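Local coordinates for (S)-imine reductase (Streptomyces sp. GF3546, PDB 4OQY), which reduces imines to amines with S selectivity, probably using NADPH as the hydride donor, at residues H243-H246 and T247-A251; K139-F142 and D143-D147. All blocks are in the same frame, centred on the assembly; numbering follows the deposited sequence.

Interaction 1: residues H243-H246 and T247-A251; sequences HVLH and THQDA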
loop_
_atom_site.group_PDB
_atom_site.type_symbol
_atom_site.label_atom_id
_atom_site.label_comp_id
_atom_site.label_asym_id
_atom_site.label_seq_id
_atom_site.Cartn_x
_atom_site.Cartn_y
_atom_site.Cartn_z
ATOM N N HIS B 243 -12.385 7.402 -11.031
ATOM C CA HIS B 243 -12.927 6.095 -11.404
ATOM C C HIS B 243 -12.932 5.116 -10.215
ATOM O O HIS B 243 -13.901 4.369 -10.023
ATOM C CB HIS B 243 -12.134 5.473 -12.567
ATOM C CG HIS B 243 -12.355 6.147 -13.886
ATOM N ND1 HIS B 243 -13.344 7.084 -14.083
ATOM C CD2 HIS B 243 -11.756 5.986 -15.091
ATOM C CE1 HIS B 243 -13.332 7.495 -15.338
ATOM N NE2 HIS B 243 -12.375 6.847 -15.971
ATOM N N VAL B 244 -11.842 5.102 -9.448
ATOM C CA VAL B 244 -11.770 4.307 -8.219
ATOM C C VAL B 244 -12.912 4.690 -7.250
ATOM O O VAL B 244 -13.651 3.848 -6.769
ATOM C CB VAL B 244 -10.385 4.447 -7.530
ATOM C CG1 VAL B 244 -10.414 3.860 -6.122
ATOM C CG2 VAL B 244 -9.287 3.753 -8.350
ATOM N N LEU B 245 -13.056 5.980 -6.979
ATOM C CA LEU B 245 -14.119 6.428 -6.077
ATOM C C LEU B 245 -15.513 5.950 -6.553
ATOM O O LEU B 245 -16.279 5.387 -5.773
ATOM C CB LEU B 245 -14.069 7.967 -5.901
ATOM C CG LEU B 245 -15.178 8.519 -4.997
ATOM C CD1 LEU B 245 -15.092 7.891 -3.611
ATOM C CD2 LEU B 245 -15.148 10.039 -4.913
ATOM N N HIS B 246 -15.823 6.154 -7.826
ATOM C CA HIS B 246 -17.129 5.825 -8.328
ATOM C C HIS B 246 -17.348 4.331 -8.320
ATOM O O HIS B 246 -18.439 3.888 -8.086
ATOM C CB HIS B 246 -17.319 6.401 -9.719
ATOM C CG HIS B 246 -17.411 7.897 -9.739
ATOM N ND1 HIS B 246 -17.083 8.642 -10.846
ATOM C CD2 HIS B 246 -17.746 8.789 -8.780
ATOM C CE1 HIS B 246 -17.245 9.926 -10.584
ATOM N NE2 HIS B 246 -17.652 10.043 -9.333
ATOM N N THR B 247 -16.306 3.560 -8.573
ATOM C CA THR B 247 -16.413 2.098 -8.501
ATOM C C THR B 247 -16.874 1.630 -7.126
ATOM O O THR B 247 -17.792 0.819 -7.017
ATOM C CB THR B 247 -15.062 1.470 -8.856
ATOM O OG1 THR B 247 -14.721 1.853 -10.191
ATOM C CG2 THR B 247 -15.120 -0.042 -8.748
ATOM N N HIS B 248 -16.247 2.152 -6.074
ATOM C CA HIS B 248 -16.661 1.809 -4.715
ATOM C C HIS B 248 -18.047 2.342 -4.344
ATOM O O HIS B 248 -18.820 1.645 -3.687
ATOM C CB HIS B 248 -15.623 2.244 -3.687
ATOM C CG HIS B 248 -14.324 1.518 -3.832
ATOM N ND1 HIS B 248 -14.129 0.239 -3.356
ATOM C CD2 HIS B 248 -13.183 1.855 -4.472
ATOM C CE1 HIS B 248 -12.910 -0.163 -3.665
ATOM N NE2 HIS B 248 -12.315 0.801 -4.339
ATOM N N GLN B 249 -18.371 3.558 -4.776
ATOM C CA GLN B 249 -19.724 4.117 -4.580
ATOM C C GLN B 249 -20.770 3.233 -5.245
ATOM O O GLN B 249 -21.709 2.792 -4.607
ATOM C CB GLN B 249 -19.816 5.523 -5.165
ATOM C CG GLN B 249 -18.966 6.535 -4.431
ATOM C CD GLN B 249 -19.008 7.923 -5.067
ATOM O OE1 GLN B 249 -19.119 8.060 -6.291
ATOM N NE2 GLN B 249 -18.873 8.949 -4.246
ATOM N N ASP B 250 -20.559 2.925 -6.526
ATOM C CA ASP B 250 -21.467 2.049 -7.284
ATOM C C ASP B 250 -21.647 0.670 -6.623
ATOM O O ASP B 250 -22.729 0.087 -6.670
ATOM C CB ASP B 250 -20.942 1.817 -8.707
ATOM C CG ASP B 250 -20.986 3.057 -9.578
ATOM O OD1 ASP B 250 -21.664 4.059 -9.224
ATOM O OD2 ASP B 250 -20.320 3.022 -10.635
ATOM N N ALA B 251 -20.595 0.156 -5.997
ATOM C CA ALA B 251 -20.646 -1.183 -5.417
ATOM C C ALA B 251 -21.374 -1.221 -4.071
ATOM O O ALA B 251 -21.707 -2.296 -3.589
ATOM C CB ALA B 251 -19.248 -1.746 -5.272
#
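In helix 234-251, T247 returns to H243 one turn back with two bonds to the same oxygen. OG1 of T247 donates to H243 O at 2.7 Å, and T247 N reaches that oxygen at 2.9 Å, the two donors lying on opposite faces of the carbonyl plane. With OG1 beside the backbone N (chi1 -61°), the hydroxyl points back down the helix, which makes this reach possible. V244 and H248 run side by side: V244 CG1 meets the edge of the imidazole, 3.8 Å from H248 CD2, in the ring plane. H248 NE2 is hydrogen-bonded to T174 of the second subunit. The helix belongs to the 6PGD-like C-terminal domain, and V244 and T247 also pack on Q170 of the second subunit, so this flank faces the dimer interface; T247 and H248 also touch L189 of helix 163-192. On another flank L245 angles across Q249, with L245 CG 3.8 Å from Q249 NE2, while the leucine also touches P258 and A262 of helix 256-270. Replacing L245 by alanine is likely to open a gap beside P258 and A262 and to leave the NE2 side of the Q249 amide without the leucine it packs on. The oxygen end of that amide approaches the H246 ring at its edge, with Q249 OE1 2.9 Å from H246 CD2 and the two planes only 24° apart.

Interaction 2: residues K139-F142 and D143-D147; sequences KDVF and DAHED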
loop_
_atom_site.group_PDB
_atom_site.type_symbol
_atom_site.label_atom_id
_atom_site.label_comp_id
_atom_site.label_asym_id
_atom_site.label_seq_id
_atom_site.Cartn_x
_atom_site.Cartn_y
_atom_site.Cartn_z
ATOM N N LYS B 139 24.298 9.886 21.072
ATOM C CA LYS B 139 25.132 9.025 20.269
ATOM C C LYS B 139 26.122 8.253 21.137
ATOM O O LYS B 139 26.336 7.074 20.893
ATOM C CB LYS B 139 25.851 9.798 19.155
ATOM C CG LYS B 139 26.740 8.954 18.226
ATOM C CD LYS B 139 25.990 7.749 17.649
ATOM C CE LYS B 139 26.544 7.086 16.383
ATOM N NZ LYS B 139 28.009 7.271 16.216
ATOM N N ASP B 140 26.703 8.887 22.155
ATOM C CA ASP B 140 27.700 8.197 22.985
ATOM C C ASP B 140 27.066 7.009 23.714
ATOM O O ASP B 140 27.645 5.922 23.794
ATOM C CB ASP B 140 28.409 9.161 23.952
ATOM C CG ASP B 140 27.470 9.827 24.937
ATOM O OD1 ASP B 140 26.255 9.959 24.648
ATOM O OD2 ASP B 140 27.956 10.233 26.012
ATOM N N VAL B 141 25.837 7.203 24.176
ATOM C CA VAL B 141 25.082 6.142 24.817
ATOM C C VAL B 141 24.758 5.029 23.805
ATOM O O VAL B 141 24.888 3.856 24.117
ATOM C CB VAL B 141 23.765 6.686 25.431
ATOM C CG1 VAL B 141 22.945 5.560 26.039
ATOM C CG2 VAL B 141 24.043 7.784 26.463
ATOM N N PHE B 142 24.336 5.401 22.599
ATOM C CA PHE B 142 24.050 4.414 21.577
ATOM C C PHE B 142 25.293 3.581 21.292
ATOM O O PHE B 142 25.206 2.367 21.280
ATOM C CB PHE B 142 23.542 5.042 20.278
ATOM C CG PHE B 142 23.379 4.055 19.157
ATOM C CD1 PHE B 142 22.244 3.256 19.081
ATOM C CD2 PHE B 142 24.383 3.884 18.202
ATOM C CE1 PHE B 142 22.095 2.330 18.059
ATOM C CE2 PHE B 142 24.243 2.960 17.177
ATOM C CZ PHE B 142 23.095 2.181 17.104
ATOM N N ASP B 143 26.440 4.216 21.073
ATOM C CA ASP B 143 27.660 3.460 20.719
ATOM C C ASP B 143 28.089 2.502 21.820
ATOM O O ASP B 143 28.540 1.402 21.543
ATOM C CB ASP B 143 28.824 4.388 20.390
ATOM C CG ASP B 143 28.566 5.236 19.175
ATOM O OD1 ASP B 143 27.766 4.841 18.301
ATOM O OD2 ASP B 143 29.142 6.327 19.101
ATOM N N ALA B 144 27.935 2.928 23.068
ATOM C CA ALA B 144 28.255 2.096 24.230
ATOM C C ALA B 144 27.432 0.793 24.308
ATOM O O ALA B 144 27.935 -0.214 24.787
ATOM C CB ALA B 144 28.097 2.911 25.518
ATOM N N HIS B 145 26.191 0.791 23.825
ATOM C CA HIS B 145 25.340 -0.403 23.929
ATOM C C HIS B 145 24.954 -1.037 22.604
ATOM O O HIS B 145 24.237 -2.048 22.579
ATOM C CB HIS B 145 24.095 -0.062 24.734
ATOM C CG HIS B 145 24.422 0.418 26.106
ATOM N ND1 HIS B 145 24.696 -0.447 27.139
ATOM C CD2 HIS B 145 24.618 1.664 26.594
ATOM C CE1 HIS B 145 24.998 0.244 28.221
ATOM N NE2 HIS B 145 24.941 1.531 27.922
ATOM N N GLU B 146 25.457 -0.461 21.514
ATOM C CA GLU B 146 25.131 -0.905 20.158
ATOM C C GLU B 146 25.411 -2.390 19.969
ATOM O O GLU B 146 24.613 -3.083 19.351
ATOM C CB GLU B 146 25.918 -0.092 19.122
ATOM C CG GLU B 146 25.559 -0.389 17.676
ATOM C CD GLU B 146 26.494 0.258 16.651
ATOM O OE1 GLU B 146 27.362 1.090 17.025
ATOM O OE2 GLU B 146 26.393 -0.098 15.448
ATOM N N ASP B 147 26.528 -2.865 20.510
ATOM C CA ASP B 147 26.910 -4.270 20.354
ATOM C C ASP B 147 25.910 -5.193 21.046
ATOM O O ASP B 147 25.664 -6.287 20.572
ATOM C CB ASP B 147 28.328 -4.520 20.889
ATOM C CG ASP B 147 29.417 -4.142 19.888
ATOM O OD1 ASP B 147 29.105 -3.577 18.809
ATOM O OD2 ASP B 147 30.605 -4.444 20.160
#
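F142 and E146 cross at a slant, one turn apart on helix 139-149, with CB of the glutamate over one face of the phenyl ring, near the rim, and the rest of its chain running out past the CE2–CZ edge. E146 CB makes a CH-pi contact, 4.3 Å from the centroid of the F142 ring and 23° off its normal. Farther out, E146 CG comes to 3.6 Å from F142 CZ, and the carboxylate plane is inclined by 28° to the ring. D143 meets the same ring quite differently: its carboxylate stands at 69° to the ring plane, and D143 OD1 lies near that plane at the edge, 3.5 Å from F142 CD2.

The helix links strands 132-136 and 154-157 in a beta-alpha-beta unit of the Rossmann-type domain. F142 reaches A155 and the ring of Y157, while V141 rests on V88 and L115 and H145 on V88, seating the helix against the sheet.

On the more exposed side, K139 crosses D143 obliquely. Its chain starts with CG anti to the backbone N and then bends at chi2 and again at chi4, which brings the ammonium round to the oxygens close to the carboxylate plane. K139 NZ takes the syn lone pair of D143 OD2 at 3.2 Å and makes a weak bond to D143 OD1 in the same salt bridge. Farther along, the helix is locally distorted at H145, where H145 N reaches F142 O at 3.2 Å from above the carbonyl plane, while its bond to V141 O is weak. The E146 N to F142 O bond, 2.8 Å long, is also weak because its N-H points well off the acceptor.

How the interactions relate
Interactions 1 and 2 lie on opposite sides of the chain's centre and do not touch: their centres are 52 Å apart and their nearest atoms about 41 Å. Interaction 2 comes earlier in the chain, within the N-terminal nucleotide-binding domain but away from the residues known to bind NADPH. Interaction 1 follows in the C-terminal domain, beyond the long helix 163-192, which it touches. The H243 side chain is about 6 Å from a bound NADPH and packs on D95 of the second subunit, next in sequence to the NADPH-binding S94. Interaction 1 therefore borders a cofactor site at the subunit interface, whereas no other chain of the assembly touches interaction 2.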